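Side-chain contacts in glutathione S-transferase (Burkholderia xenovorans, PDB 2DSA), which reductively dechlorinates metabolites of polychlorinated biphenyls and probably has the general glutathione transferase activity of its family: residues P111-A116 with L162-Y167; V73-P78 with P84-F89; K2-P7 with Q41-V46; A17-G22 with Q192-A197. One frame throughout, in Å; residues are numbered along the deposited sequence.

Interaction 1: residues P111-A116 with L162-Y167; sequences PLFNPA and LGWSAY. With HPX ((2Z,4E)-2-hydroxy-6-oxo-6-phenylhexa-2,4-dienoic acid), chain F.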
loop_
_atom_site.group_PDB
_atom_site.type_symbol
_atom_site.label_atom_id
_atom_site.label_comp_id
_atom_site.label_asym_id
_atom_site.label_seq_id
_atom_site.Cartn_x
_atom_site.Cartn_y
_atom_site.Cartn_z
ATOM N N PRO A 111 -12.393 9.729 -1.598
ATOM C CA PRO A 111 -13.531 10.524 -1.104
ATOM C C PRO A 111 -14.007 11.601 -2.083
ATOM O O PRO A 111 -15.188 11.931 -2.091
ATOM C CB PRO A 111 -12.979 11.172 0.170
ATOM C CG PRO A 111 -11.793 10.320 0.554
ATOM C CD PRO A 111 -11.204 9.919 -0.744
ATOM N N LEU A 112 -13.100 12.129 -2.905
ATOM C CA LEU A 112 -13.457 13.110 -3.936
ATOM C C LEU A 112 -14.411 12.565 -5.009
ATOM O O LEU A 112 -15.195 13.323 -5.580
ATOM C CB LEU A 112 -12.207 13.720 -4.586
ATOM C CG LEU A 112 -11.214 14.447 -3.677
ATOM C CD1 LEU A 112 -10.069 15.048 -4.475
ATOM C CD2 LEU A 112 -11.899 15.522 -2.834
ATOM N N PHE A 113 -14.339 11.264 -5.284
ATOM C CA PHE A 113 -15.230 10.633 -6.259
ATOM C C PHE A 113 -16.545 10.212 -5.615
ATOM O O PHE A 113 -17.434 9.688 -6.284
ATOM C CB PHE A 113 -14.558 9.424 -6.917
ATOM C CG PHE A 113 -13.470 9.790 -7.880
ATOM C CD1 PHE A 113 -12.149 9.880 -7.457
ATOM C CD2 PHE A 113 -13.764 10.044 -9.214
ATOM C CE1 PHE A 113 -11.143 10.217 -8.351
ATOM C CE2 PHE A 113 -12.761 10.390 -10.110
ATOM C CZ PHE A 113 -11.454 10.475 -9.680
ATOM N N ASN A 114 -16.655 10.456 -4.314
ATOM C CA ASN A 114 -17.842 10.102 -3.549
ATOM C C ASN A 114 -18.799 11.299 -3.414
ATOM O O ASN A 114 -18.393 12.366 -2.941
ATOM C CB ASN A 114 -17.422 9.560 -2.173
ATOM C CG ASN A 114 -18.576 8.928 -1.389
ATOM O OD1 ASN A 114 -19.676 8.704 -1.913
ATOM N ND2 ASN A 114 -18.316 8.631 -0.118
ATOM N N PRO A 115 -20.064 11.135 -3.864
ATOM C CA PRO A 115 -21.091 12.174 -3.651
ATOM C C PRO A 115 -21.467 12.352 -2.176
ATOM O O PRO A 115 -21.750 13.469 -1.746
ATOM C CB PRO A 115 -22.300 11.654 -4.440
ATOM C CG PRO A 115 -21.769 10.563 -5.328
ATOM C CD PRO A 115 -20.595 9.985 -4.619
ATOM N N ALA A 116 -21.447 11.258 -1.416
ATOM C CA ALA A 116 -21.881 11.258 -0.016
ATOM C C ALA A 116 -20.795 11.695 0.977
ATOM O O ALA A 116 -21.026 11.700 2.197
ATOM C CB ALA A 116 -22.446 9.881 0.366
ATOM N N LEU A 162 -2.687 10.314 -11.297
ATOM C CA LEU A 162 -2.622 11.702 -11.793
ATOM C C LEU A 162 -3.711 12.041 -12.815
ATOM O O LEU A 162 -4.249 13.153 -12.808
ATOM C CB LEU A 162 -1.240 12.062 -12.331
ATOM C CG LEU A 162 -0.083 12.176 -11.332
ATOM C CD1 LEU A 162 1.208 12.522 -12.082
ATOM C CD2 LEU A 162 -0.369 13.177 -10.201
ATOM N N GLY A 163 -4.038 11.074 -13.672
ATOM C CA GLY A 163 -5.087 11.228 -14.672
ATOM C C GLY A 163 -6.462 11.515 -14.090
ATOM O O GLY A 163 -7.333 12.052 -14.770
ATOM N N TRP A 164 -6.660 11.184 -12.827
ATOM C CA TRP A 164 -7.945 11.424 -12.179
ATOM C C TRP A 164 -8.213 12.889 -11.861
ATOM O O TRP A 164 -9.351 13.267 -11.580
ATOM C CB TRP A 164 -8.042 10.632 -10.885
ATOM C CG TRP A 164 -8.084 9.166 -11.070
ATOM C CD1 TRP A 164 -8.382 8.486 -12.217
ATOM C CD2 TRP A 164 -7.852 8.181 -10.060
ATOM N NE1 TRP A 164 -8.330 7.137 -11.987
ATOM C CE2 TRP A 164 -8.011 6.918 -10.671
ATOM C CE3 TRP A 164 -7.526 8.244 -8.696
ATOM C CZ2 TRP A 164 -7.850 5.715 -9.967
ATOM C CZ3 TRP A 164 -7.362 7.054 -7.990
ATOM C CH2 TRP A 164 -7.524 5.798 -8.635
ATOM N N SER A 165 -7.160 13.699 -11.887
ATOM C CA SER A 165 -7.221 15.074 -11.398
ATOM C C SER A 165 -8.174 15.967 -12.197
ATOM O O SER A 165 -8.853 16.807 -11.617
ATOM C CB SER A 165 -5.821 15.672 -11.340
ATOM O OG SER A 165 -5.261 15.627 -12.626
ATOM N N ALA A 166 -8.225 15.772 -13.519
ATOM C CA ALA A 166 -9.172 16.482 -14.386
ATOM C C ALA A 166 -10.625 16.234 -13.988
ATOM O O ALA A 166 -11.469 17.130 -14.089
ATOM C CB ALA A 166 -8.956 16.091 -15.837
ATOM N N TYR A 167 -10.921 15.019 -13.537
ATOM C CA TYR A 167 -12.297 14.629 -13.214
ATOM C C TYR A 167 -12.799 15.126 -11.863
ATOM O O TYR A 167 -14.008 15.253 -11.652
ATOM C CB TYR A 167 -12.444 13.122 -13.339
ATOM C CG TYR A 167 -12.137 12.657 -14.739
ATOM C CD1 TYR A 167 -10.931 12.028 -15.039
ATOM C CD2 TYR A 167 -13.043 12.880 -15.776
ATOM C CE1 TYR A 167 -10.645 11.605 -16.339
ATOM C CE2 TYR A 167 -12.770 12.466 -17.080
ATOM C CZ TYR A 167 -11.571 11.827 -17.358
ATOM O OH TYR A 167 -11.307 11.417 -18.653
HETATM C CB3 HPX F . -12.806 7.532 -14.701
HETATM C CB4 HPX F . -12.190 8.757 -14.459
HETATM C CB5 HPX F . -11.711 9.056 -13.181
HETATM C CB6 HPX F . -11.846 8.122 -12.157
HETATM C CB1 HPX F . -12.460 6.901 -12.399
HETATM C CB2 HPX F . -12.941 6.606 -13.672
HETATM C CA6 HPX F . -12.620 5.898 -11.297
HETATM O OA4 HPX F . -13.493 5.047 -11.391
HETATM C CA5 HPX F . -11.759 5.919 -10.101
HETATM C CA4 HPX F . -12.338 5.689 -8.930
HETATM C CA3 HPX F . -11.568 5.668 -7.677
HETATM C CA2 HPX F . -12.074 5.136 -6.557
HETATM O OA3 HPX F . -13.292 4.611 -6.480
HETATM C CA1 HPX F . -11.262 5.128 -5.366
HETATM O OA2 HPX F . -11.635 4.442 -4.389
HETATM O OA1 HPX F . -10.214 5.800 -5.370
#
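Phe113 drives the edge of its ring toward the face of Trp164, and this T-shaped pair is the tight part of the contact. With CG anti to the carbonyl carbon (chi1 -72°), the phenylalanine ring is brought up to the tryptophan. The planes stand at 79°, the Phe113 ring and the five-membered ring of Trp164 have centroids 5.4 Å apart, and Phe113 CZ rests 3.6 Å from Trp164 CB, which lies close to the phenylalanine plane. Trp164 turns one face to the ligand HPX, CD1 being 3.5 Å from HPX CB6, and its NE1 is committed to a hydrogen bond with Gly8 O. Phe113 CE2 comes 3.2 Å from CB6 of the phenyl group of HPX, a very close approach. These aromatic side chains form part of the hydrophobic-substrate site, the H-site, of a glutathione transferase; Trp164 also touches bound glutathione, and so borders both bound ligands. Toward solvent the fit relaxes. Tyr167 sets out toward Phe113, yet only its CB comes near, at 4.2 Å from Phe113 CE2, and the ring then leads away. One face of that exposed ring takes up the outer end of the phenyl group of HPX, Tyr167 CD1 lying 3.6 Å from HPX CB4.

Interaction 2: residues V73-P78 with P84-F89; sequences VADQVP and PANGSF
Asp75 stands near the C-terminal end of helix 66-76, while Asn86, its partner, occupies the second position of a type II beta turn running from Ala85 to Ser88. Gly87 supplies the positive phi that the third position of such a turn demands. Ala85 O is gripped twice, by Ser88 N at 3.0 Å and by Ser88 OG at 2.6 Å, which ties the turn shut. Across the gap the contact comes down to one bond. Asp75 CB does not aim at Asn86, but CG lies anti to the carbonyl carbon (chi1 -74°), which brings the carboxylate nearer. Asn86 ND2 donates to Asp75 OD1 over 3.0 Å, and an angle of 168° at the hydrogen makes it nearly straight. The acceptor lies in the plane of the amide, whereas the donor meets the carboxylate from above its plane, and the two planes are twisted 72° apart. The carboxylate has further partners: OD1 also accepts from Tyr92 OH of the second subunit, and OD2 forms a salt bridge with Arg91. With three groups holding it, the carboxylate is probably kept charged. Asn86 itself packs on Asn86 of the second subunit, so this surface bond lies at the dimer interface. Within the chain it ties the end of helix 66-76, whose Val73 faces helix 12-21, to the loop that leads through the N-cap Ser88 into helix 89-109.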
loop_
_atom_site.group_PDB
_atom_site.type_symbol
_atom_site.label_atom_id
_atom_site.label_comp_id
_atom_site.label_asym_id
_atom_site.label_seq_id
_atom_site.Cartn_x
_atom_site.Cartn_y
_atom_site.Cartn_z
ATOM N N VAL A 73 3.056 -8.926 -12.688
ATOM C CA VAL A 73 3.122 -8.651 -14.117
ATOM C C VAL A 73 4.554 -8.355 -14.612
ATOM O O VAL A 73 5.050 -8.985 -15.568
ATOM C CB VAL A 73 2.141 -7.522 -14.513
ATOM C CG1 VAL A 73 2.394 -7.056 -15.953
ATOM C CG2 VAL A 73 0.675 -7.968 -14.328
ATOM N N ALA A 74 5.223 -7.422 -13.938
ATOM C CA ALA A 74 6.605 -7.081 -14.255
ATOM C C ALA A 74 7.573 -8.274 -14.169
ATOM O O ALA A 74 8.499 -8.389 -14.970
ATOM C CB ALA A 74 7.089 -5.941 -13.347
ATOM N N ASP A 75 7.382 -9.125 -13.170
ATOM C CA ASP A 75 8.262 -10.281 -12.953
ATOM C C ASP A 75 8.123 -11.350 -14.046
ATOM O O ASP A 75 8.997 -12.203 -14.177
ATOM C CB ASP A 75 8.015 -10.906 -11.577
ATOM C CG ASP A 75 8.592 -10.069 -10.429
ATOM O OD1 ASP A 75 8.255 -10.363 -9.264
ATOM O OD2 ASP A 75 9.393 -9.145 -10.684
ATOM N N GLN A 76 7.034 -11.285 -14.813
ATOM C CA GLN A 76 6.811 -12.192 -15.939
ATOM C C GLN A 76 7.732 -11.870 -17.109
ATOM O O GLN A 76 8.077 -12.762 -17.885
ATOM C CB GLN A 76 5.339 -12.188 -16.397
ATOM C CG GLN A 76 4.320 -12.564 -15.314
ATOM C CD GLN A 76 4.810 -13.660 -14.362
ATOM O OE1 GLN A 76 4.970 -14.826 -14.757
ATOM N NE2 GLN A 76 5.044 -13.287 -13.095
ATOM N N VAL A 77 8.131 -10.604 -17.242
ATOM C CA VAL A 77 8.981 -10.182 -18.361
ATOM C C VAL A 77 10.199 -9.369 -17.893
ATOM O O VAL A 77 10.298 -8.171 -18.177
ATOM C CB VAL A 77 8.182 -9.417 -19.470
ATOM C CG1 VAL A 77 8.980 -9.355 -20.769
ATOM C CG2 VAL A 77 6.845 -10.087 -19.770
ATOM N N PRO A 78 11.147 -10.027 -17.193
ATOM C CA PRO A 78 12.296 -9.301 -16.629
ATOM C C PRO A 78 13.136 -8.566 -17.665
ATOM O O PRO A 78 13.771 -7.562 -17.333
ATOM C CB PRO A 78 13.119 -10.391 -15.942
ATOM C CG PRO A 78 12.607 -11.693 -16.493
ATOM C CD PRO A 78 11.186 -11.467 -16.865
ATOM N N PRO A 84 12.730 -3.309 -10.859
ATOM C CA PRO A 84 14.044 -3.869 -10.511
ATOM C C PRO A 84 13.912 -5.303 -10.007
ATOM O O PRO A 84 12.839 -5.705 -9.502
ATOM C CB PRO A 84 14.529 -2.963 -9.364
ATOM C CG PRO A 84 13.733 -1.694 -9.509
ATOM C CD PRO A 84 12.399 -2.120 -10.046
ATOM N N ALA A 85 15.002 -6.057 -10.139
ATOM C CA ALA A 85 15.066 -7.454 -9.717
ATOM C C ALA A 85 14.796 -7.638 -8.232
ATOM O O ALA A 85 15.329 -6.907 -7.373
ATOM C CB ALA A 85 16.415 -8.069 -10.091
ATOM N N ASN A 86 13.954 -8.614 -7.932
ATOM C CA ASN A 86 13.677 -8.983 -6.562
ATOM C C ASN A 86 14.948 -9.180 -5.755
ATOM O O ASN A 86 15.923 -9.771 -6.243
ATOM C CB ASN A 86 12.872 -10.274 -6.542
ATOM C CG ASN A 86 11.443 -10.051 -6.911
ATOM O OD1 ASN A 86 10.754 -9.272 -6.253
ATOM N ND2 ASN A 86 10.977 -10.722 -7.975
ATOM N N GLY A 87 14.937 -8.685 -4.524
ATOM C CA GLY A 87 16.114 -8.784 -3.676
ATOM C C GLY A 87 17.107 -7.644 -3.820
ATOM O O GLY A 87 17.937 -7.455 -2.946
ATOM N N SER A 88 17.056 -6.897 -4.922
ATOM C CA SER A 88 17.893 -5.709 -5.067
ATOM C C SER A 88 17.293 -4.579 -4.228
ATOM O O SER A 88 16.091 -4.569 -3.974
ATOM C CB SER A 88 18.018 -5.295 -6.540
ATOM O OG SER A 88 16.804 -4.752 -7.048
ATOM N N PHE A 89 18.133 -3.639 -3.790
ATOM C CA PHE A 89 17.647 -2.493 -3.019
ATOM C C PHE A 89 16.575 -1.712 -3.785
ATOM O O PHE A 89 15.559 -1.336 -3.207
ATOM C CB PHE A 89 18.774 -1.535 -2.592
ATOM C CG PHE A 89 18.271 -0.357 -1.810
ATOM C CD1 PHE A 89 18.046 -0.459 -0.443
ATOM C CD2 PHE A 89 17.956 0.843 -2.450
ATOM C CE1 PHE A 89 17.539 0.630 0.294
ATOM C CE2 PHE A 89 17.447 1.942 -1.725
ATOM C CZ PHE A 89 17.242 1.829 -0.353
#

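Interaction 3: residues K2-P7 with Q41-V46; sequences KLYYSP and QDYLEV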
loop_
_atom_site.group_PDB
_atom_site.type_symbol
_atom_site.label_atom_id
_atom_site.label_comp_id
_atom_site.label_asym_id
_atom_site.label_seq_id
_atom_site.Cartn_x
_atom_site.Cartn_y
_atom_site.Cartn_z
ATOM N N LYS A 2 -6.943 -13.170 -16.916
ATOM C CA LYS A 2 -8.031 -12.193 -16.986
ATOM C C LYS A 2 -7.756 -11.001 -16.059
ATOM O O LYS A 2 -7.323 -11.174 -14.914
ATOM C CB LYS A 2 -9.377 -12.847 -16.623
ATOM C CG LYS A 2 -9.698 -14.102 -17.455
ATOM C CD LYS A 2 -11.067 -14.678 -17.138
ATOM C CE LYS A 2 -11.337 -15.937 -17.982
ATOM N NZ LYS A 2 -12.703 -16.448 -17.678
ATOM N N LEU A 3 -7.996 -9.796 -16.562
ATOM C CA LEU A 3 -7.971 -8.616 -15.713
ATOM C C LEU A 3 -9.372 -8.005 -15.563
ATOM O O LEU A 3 -9.999 -7.585 -16.533
ATOM C CB LEU A 3 -6.963 -7.574 -16.208
ATOM C CG LEU A 3 -6.924 -6.317 -15.318
ATOM C CD1 LEU A 3 -6.294 -6.628 -13.935
ATOM C CD2 LEU A 3 -6.213 -5.164 -16.010
ATOM N N TYR A 4 -9.856 -7.987 -14.327
ATOM C CA TYR A 4 -11.115 -7.339 -14.001
ATOM C C TYR A 4 -10.864 -5.846 -13.858
ATOM O O TYR A 4 -9.978 -5.409 -13.103
ATOM C CB TYR A 4 -11.729 -7.968 -12.749
ATOM C CG TYR A 4 -12.029 -9.435 -12.951
ATOM C CD1 TYR A 4 -11.033 -10.403 -12.788
ATOM C CD2 TYR A 4 -13.304 -9.856 -13.345
ATOM C CE1 TYR A 4 -11.297 -11.753 -13.006
ATOM C CE2 TYR A 4 -13.589 -11.206 -13.558
ATOM C CZ TYR A 4 -12.583 -12.145 -13.395
ATOM O OH TYR A 4 -12.877 -13.462 -13.605
ATOM N N TYR A 5 -11.629 -5.065 -14.618
ATOM C CA TYR A 5 -11.398 -3.638 -14.710
ATOM C C TYR A 5 -12.688 -2.835 -14.771
ATOM O O TYR A 5 -13.751 -3.375 -15.065
ATOM C CB TYR A 5 -10.522 -3.330 -15.929
ATOM C CG TYR A 5 -11.281 -3.143 -17.233
ATOM C CD1 TYR A 5 -11.401 -1.883 -17.817
ATOM C CD2 TYR A 5 -11.868 -4.231 -17.887
ATOM C CE1 TYR A 5 -12.095 -1.711 -19.012
ATOM C CE2 TYR A 5 -12.561 -4.063 -19.078
ATOM C CZ TYR A 5 -12.670 -2.808 -19.630
ATOM O OH TYR A 5 -13.351 -2.650 -20.811
ATOM N N SER A 6 -12.581 -1.545 -14.473
ATOM C CA SER A 6 -13.621 -0.579 -14.813
ATOM C C SER A 6 -12.941 0.574 -15.532
ATOM O O SER A 6 -11.867 1.014 -15.103
ATOM C CB SER A 6 -14.383 -0.106 -13.572
ATOM O OG SER A 6 -15.485 0.732 -13.928
ATOM N N PRO A 7 -13.518 1.025 -16.673
ATOM C CA PRO A 7 -12.850 2.058 -17.483
ATOM C C PRO A 7 -12.376 3.247 -16.649
ATOM O O PRO A 7 -13.174 3.851 -15.917
ATOM C CB PRO A 7 -13.942 2.491 -18.472
ATOM C CG PRO A 7 -14.782 1.283 -18.640
ATOM C CD PRO A 7 -14.791 0.587 -17.285
ATOM N N GLN A 41 -21.613 -12.456 -13.861
ATOM C CA GLN A 41 -21.160 -13.091 -12.632
ATOM C C GLN A 41 -21.128 -12.091 -11.476
ATOM O O GLN A 41 -20.846 -10.892 -11.665
ATOM C CB GLN A 41 -19.786 -13.736 -12.814
ATOM C CG GLN A 41 -19.331 -14.520 -11.589
ATOM C CD GLN A 41 -17.995 -15.207 -11.768
ATOM O OE1 GLN A 41 -17.623 -16.067 -10.966
ATOM N NE2 GLN A 41 -17.265 -14.842 -12.819
ATOM N N ASP A 42 -21.464 -12.586 -10.290
ATOM C CA ASP A 42 -21.329 -11.819 -9.052
ATOM C C ASP A 42 -19.819 -11.593 -8.788
ATOM O O ASP A 42 -19.087 -12.533 -8.523
ATOM C CB ASP A 42 -22.031 -12.602 -7.928
ATOM C CG ASP A 42 -21.686 -12.124 -6.526
ATOM O OD1 ASP A 42 -21.179 -11.002 -6.318
ATOM O OD2 ASP A 42 -21.968 -12.911 -5.600
ATOM N N TYR A 43 -19.370 -10.344 -8.901
ATOM C CA TYR A 43 -17.934 -10.031 -8.856
ATOM C C TYR A 43 -17.320 -10.252 -7.479
ATOM O O TYR A 43 -16.114 -10.490 -7.375
ATOM C CB TYR A 43 -17.646 -8.614 -9.354
ATOM C CG TYR A 43 -16.184 -8.219 -9.248
ATOM C CD1 TYR A 43 -15.209 -8.888 -9.988
ATOM C CD2 TYR A 43 -15.774 -7.199 -8.379
ATOM C CE1 TYR A 43 -13.860 -8.541 -9.878
ATOM C CE2 TYR A 43 -14.426 -6.838 -8.273
ATOM C CZ TYR A 43 -13.477 -7.512 -9.023
ATOM O OH TYR A 43 -12.144 -7.162 -8.934
ATOM N N LEU A 44 -18.143 -10.194 -6.432
ATOM C CA LEU A 44 -17.685 -10.548 -5.078
ATOM C C LEU A 44 -17.288 -12.015 -4.915
ATOM O O LEU A 44 -16.586 -12.366 -3.967
ATOM C CB LEU A 44 -18.701 -10.128 -4.005
ATOM C CG LEU A 44 -18.584 -8.685 -3.518
ATOM C CD1 LEU A 44 -18.888 -7.688 -4.615
ATOM C CD2 LEU A 44 -19.480 -8.440 -2.314
ATOM N N GLU A 45 -17.703 -12.867 -5.856
ATOM C CA GLU A 45 -17.208 -14.250 -5.920
ATOM C C GLU A 45 -15.741 -14.270 -6.304
ATOM O O GLU A 45 -15.032 -15.232 -5.988
ATOM C CB GLU A 45 -17.989 -15.078 -6.952
ATOM C CG GLU A 45 -19.434 -15.416 -6.530
ATOM C CD GLU A 45 -20.238 -16.091 -7.645
ATOM O OE1 GLU A 45 -21.497 -16.024 -7.611
ATOM O OE2 GLU A 45 -19.613 -16.675 -8.561
ATOM N N VAL A 46 -15.300 -13.214 -6.999
ATOM C CA VAL A 46 -13.931 -13.101 -7.518
ATOM C C VAL A 46 -13.062 -12.307 -6.519
ATOM O O VAL A 46 -12.041 -12.810 -6.051
ATOM C CB VAL A 46 -13.907 -12.459 -8.929
ATOM C CG1 VAL A 46 -12.479 -12.249 -9.400
ATOM C CG2 VAL A 46 -14.694 -13.338 -9.986
#
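The Tyr4 ring carries a methyl group of Val46 over one face and meets the Tyr43 ring at a slant. Val46 CG1 lies 4.0 Å from the centroid of the Tyr4 ring and 19° from its normal, a CH-pi contact displaced toward the CE1 side, where CG1 to Tyr4 CE1 is 3.8 Å. The two tyrosine rings, with centroids 5.6 Å apart and planes at 41°, are neither stacked nor edge-to-face. Their touching point is Tyr43 CE1, which reaches Tyr4 CB at 3.6 Å and Tyr4 CG at 3.7 Å. Tyr43 CB does not aim at the strand; its first torsion of 177°, placing CG opposite the backbone N, carries the ring across to it. A tight turn brings Tyr43 and Val46 to bear on one target, Val46 N bonding to Tyr43 O at 2.9 Å. Both phenol ends are satisfied in this buried setting, Tyr4 OH by Gln56 OE1 and Tyr43 OH by Tyr51 O, the latter belonging to a residue of the glutathione pocket. The contact belongs to the thioredoxin-like N-terminal domain. Tyr4 projects from strand 2-5, the middle strand of the sheet between 26-31 and 54-56, and residues 41-46 pack on it from one side, while Leu3 points to helix 12-21 on the other.

Interaction 4: residues A17-G22 with Q192-A197; sequences ALREAG and QSALRA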
loop_
_atom_site.group_PDB
_atom_site.type_symbol
_atom_site.label_atom_id
_atom_site.label_comp_id
_atom_site.label_asym_id
_atom_site.label_seq_id
_atom_site.Cartn_x
_atom_site.Cartn_y
_atom_site.Cartn_z
ATOM N N ALA A 17 0.367 -1.976 -17.598
ATOM C CA ALA A 17 1.530 -2.834 -17.307
ATOM C C ALA A 17 1.523 -4.110 -18.158
ATOM O O ALA A 17 2.555 -4.502 -18.711
ATOM C CB ALA A 17 1.618 -3.185 -15.811
ATOM N N LEU A 18 0.361 -4.757 -18.241
ATOM C CA LEU A 18 0.190 -5.944 -19.094
ATOM C C LEU A 18 0.579 -5.680 -20.552
ATOM O O LEU A 18 1.249 -6.511 -21.172
ATOM C CB LEU A 18 -1.246 -6.469 -19.017
ATOM C CG LEU A 18 -1.627 -7.140 -17.696
ATOM C CD1 LEU A 18 -3.133 -7.171 -17.477
ATOM C CD2 LEU A 18 -1.040 -8.551 -17.630
ATOM N N ARG A 19 0.181 -4.525 -21.088
ATOM C CA ARG A 19 0.514 -4.140 -22.468
ATOM C C ARG A 19 1.977 -3.787 -22.625
ATOM O O ARG A 19 2.589 -4.130 -23.632
ATOM C CB ARG A 19 -0.353 -2.971 -22.942
ATOM C CG ARG A 19 -1.792 -3.357 -23.066
ATOM C CD ARG A 19 -2.579 -2.320 -23.808
ATOM N NE ARG A 19 -3.972 -2.754 -23.891
ATOM C CZ ARG A 19 -4.519 -3.368 -24.939
ATOM N NH1 ARG A 19 -3.805 -3.595 -26.040
ATOM N NH2 ARG A 19 -5.793 -3.736 -24.888
ATOM N N GLU A 20 2.534 -3.110 -21.626
ATOM C CA GLU A 20 3.963 -2.843 -21.593
ATOM C C GLU A 20 4.760 -4.155 -21.603
ATOM O O GLU A 20 5.778 -4.261 -22.279
ATOM C CB GLU A 20 4.345 -1.982 -20.377
ATOM C CG GLU A 20 3.961 -0.510 -20.475
ATOM C CD GLU A 20 4.802 0.292 -21.480
ATOM O OE1 GLU A 20 5.916 -0.129 -21.870
ATOM O OE2 GLU A 20 4.342 1.376 -21.885
ATOM N N ALA A 21 4.269 -5.148 -20.861
ATOM C CA ALA A 21 4.905 -6.451 -20.748
ATOM C C ALA A 21 4.740 -7.284 -22.022
ATOM O O ALA A 21 5.509 -8.221 -22.256
ATOM C CB ALA A 21 4.337 -7.207 -19.565
ATOM N N GLY A 22 3.727 -6.954 -22.821
ATOM C CA GLY A 22 3.419 -7.708 -24.040
ATOM C C GLY A 22 2.716 -9.034 -23.803
ATOM O O GLY A 22 2.771 -9.909 -24.663
ATOM N N GLN A 192 -1.337 4.601 -24.569
ATOM C CA GLN A 192 -2.393 5.030 -25.507
ATOM C C GLN A 192 -3.278 3.875 -25.998
ATOM O O GLN A 192 -4.473 4.064 -26.229
ATOM C CB GLN A 192 -1.806 5.819 -26.688
ATOM C CG GLN A 192 -1.280 7.222 -26.306
ATOM C CD GLN A 192 -2.382 8.164 -25.781
ATOM O OE1 GLN A 192 -3.456 8.268 -26.378
ATOM N NE2 GLN A 192 -2.112 8.848 -24.664
ATOM N N SER A 193 -2.688 2.688 -26.151
ATOM C CA SER A 193 -3.437 1.477 -26.496
ATOM C C SER A 193 -4.428 1.074 -25.414
ATOM O O SER A 193 -5.535 0.632 -25.727
ATOM C CB SER A 193 -2.497 0.307 -26.756
ATOM O OG SER A 193 -1.780 0.504 -27.960
ATOM N N ALA A 194 -4.022 1.220 -24.149
ATOM C CA ALA A 194 -4.890 0.884 -23.024
ATOM C C ALA A 194 -6.049 1.869 -22.914
ATOM O O ALA A 194 -7.193 1.451 -22.714
ATOM C CB ALA A 194 -4.097 0.795 -21.713
ATOM N N LEU A 195 -5.764 3.166 -23.063
ATOM C CA LEU A 195 -6.811 4.205 -23.086
ATOM C C LEU A 195 -7.849 3.909 -24.169
ATOM O O LEU A 195 -9.051 3.973 -23.930
ATOM C CB LEU A 195 -6.194 5.587 -23.338
ATOM C CG LEU A 195 -5.814 6.565 -22.215
ATOM C CD1 LEU A 195 -5.817 5.944 -20.807
ATOM C CD2 LEU A 195 -4.480 7.250 -22.535
ATOM N N ARG A 196 -7.365 3.599 -25.367
ATOM C CA ARG A 196 -8.229 3.246 -26.483
ATOM C C ARG A 196 -9.066 2.006 -26.133
ATOM O O ARG A 196 -10.296 2.014 -26.277
ATOM C CB ARG A 196 -7.384 3.018 -27.736
ATOM C CG ARG A 196 -7.981 3.606 -29.008
ATOM C CD ARG A 196 -7.090 3.349 -30.225
ATOM N NE ARG A 196 -5.732 3.878 -30.053
ATOM C CZ ARG A 196 -4.629 3.131 -29.981
ATOM N NH1 ARG A 196 -4.706 1.801 -30.084
ATOM N NH2 ARG A 196 -3.436 3.720 -29.815
ATOM N N ALA A 197 -8.401 0.969 -25.624
ATOM C CA ALA A 197 -9.059 -0.292 -25.260
ATOM C C ALA A 197 -10.125 -0.142 -24.177
ATOM O O ALA A 197 -11.054 -0.948 -24.112
ATOM C CB ALA A 197 -8.033 -1.345 -24.851
#
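Arg19 leaves helix 12-21 with CG beside its backbone N (chi1 -67°), runs extended from CG to NE, and then swings its guanidinium aside through a last torsion of -98°. The straight part spans the gap between two helices, and the turn at its end lays the flat group along helix 189-197. Three residues of that helix, Ser193, Ala194 and Ala197, receive it on one flank. Arg19 CD does most of the apolar touching, 3.9 Å from Ser193 CB and 4.0 Å from Ala194 CB. Further out, Arg19 NH2 comes within 3.3 Å of Ala197 CB, a snug fit of a polar nitrogen against a methyl. One face of the guanidinium is turned to the Ser193 carbonyl, whose O lies 4.1 Å above its centre. No hydrogen bond crosses between the segments; Arg19 NE instead bonds to His15 NE2, a turn earlier on its own helix, which helps to set the rotation of the group. The axes pass 9.9 Å apart, a gap that the arginine chain spans to reach the small side chains of the second helix, and the N-to-C directions are 130° apart, nearer antiparallel than parallel. Beyond Arg19, helix 12-21 stops in a Schellman motif, with Gly22 at positive phi as its C-prime residue. The pairing joins the first helix of the thioredoxin-like domain to the last helix of the chain, part of the interdomain packing expected of the two-domain glutathione transferase fold.

Overall arrangement
Burial and chemistry change together across the four contacts. Interaction 3 is buried within the thioredoxin-like domain and rests on aromatic and methyl packing. Interactions 1 and 4 are partly buried: one gathers rings around a ligand, the other lays an arginine along a helix flank. Interaction 2, at the surface and the dimer interface, depends on a single polar bond. Helix 12-21 links three of them: Leu18 of interaction 4 meets Leu3 of interaction 3 through one methyl and Val73 of interaction 2 through the other. Interaction 1 touches none of the others; its nearest atoms are about 7 Å from interaction 3 and about 17 Å from interaction 2, opposite it across the chain's centre.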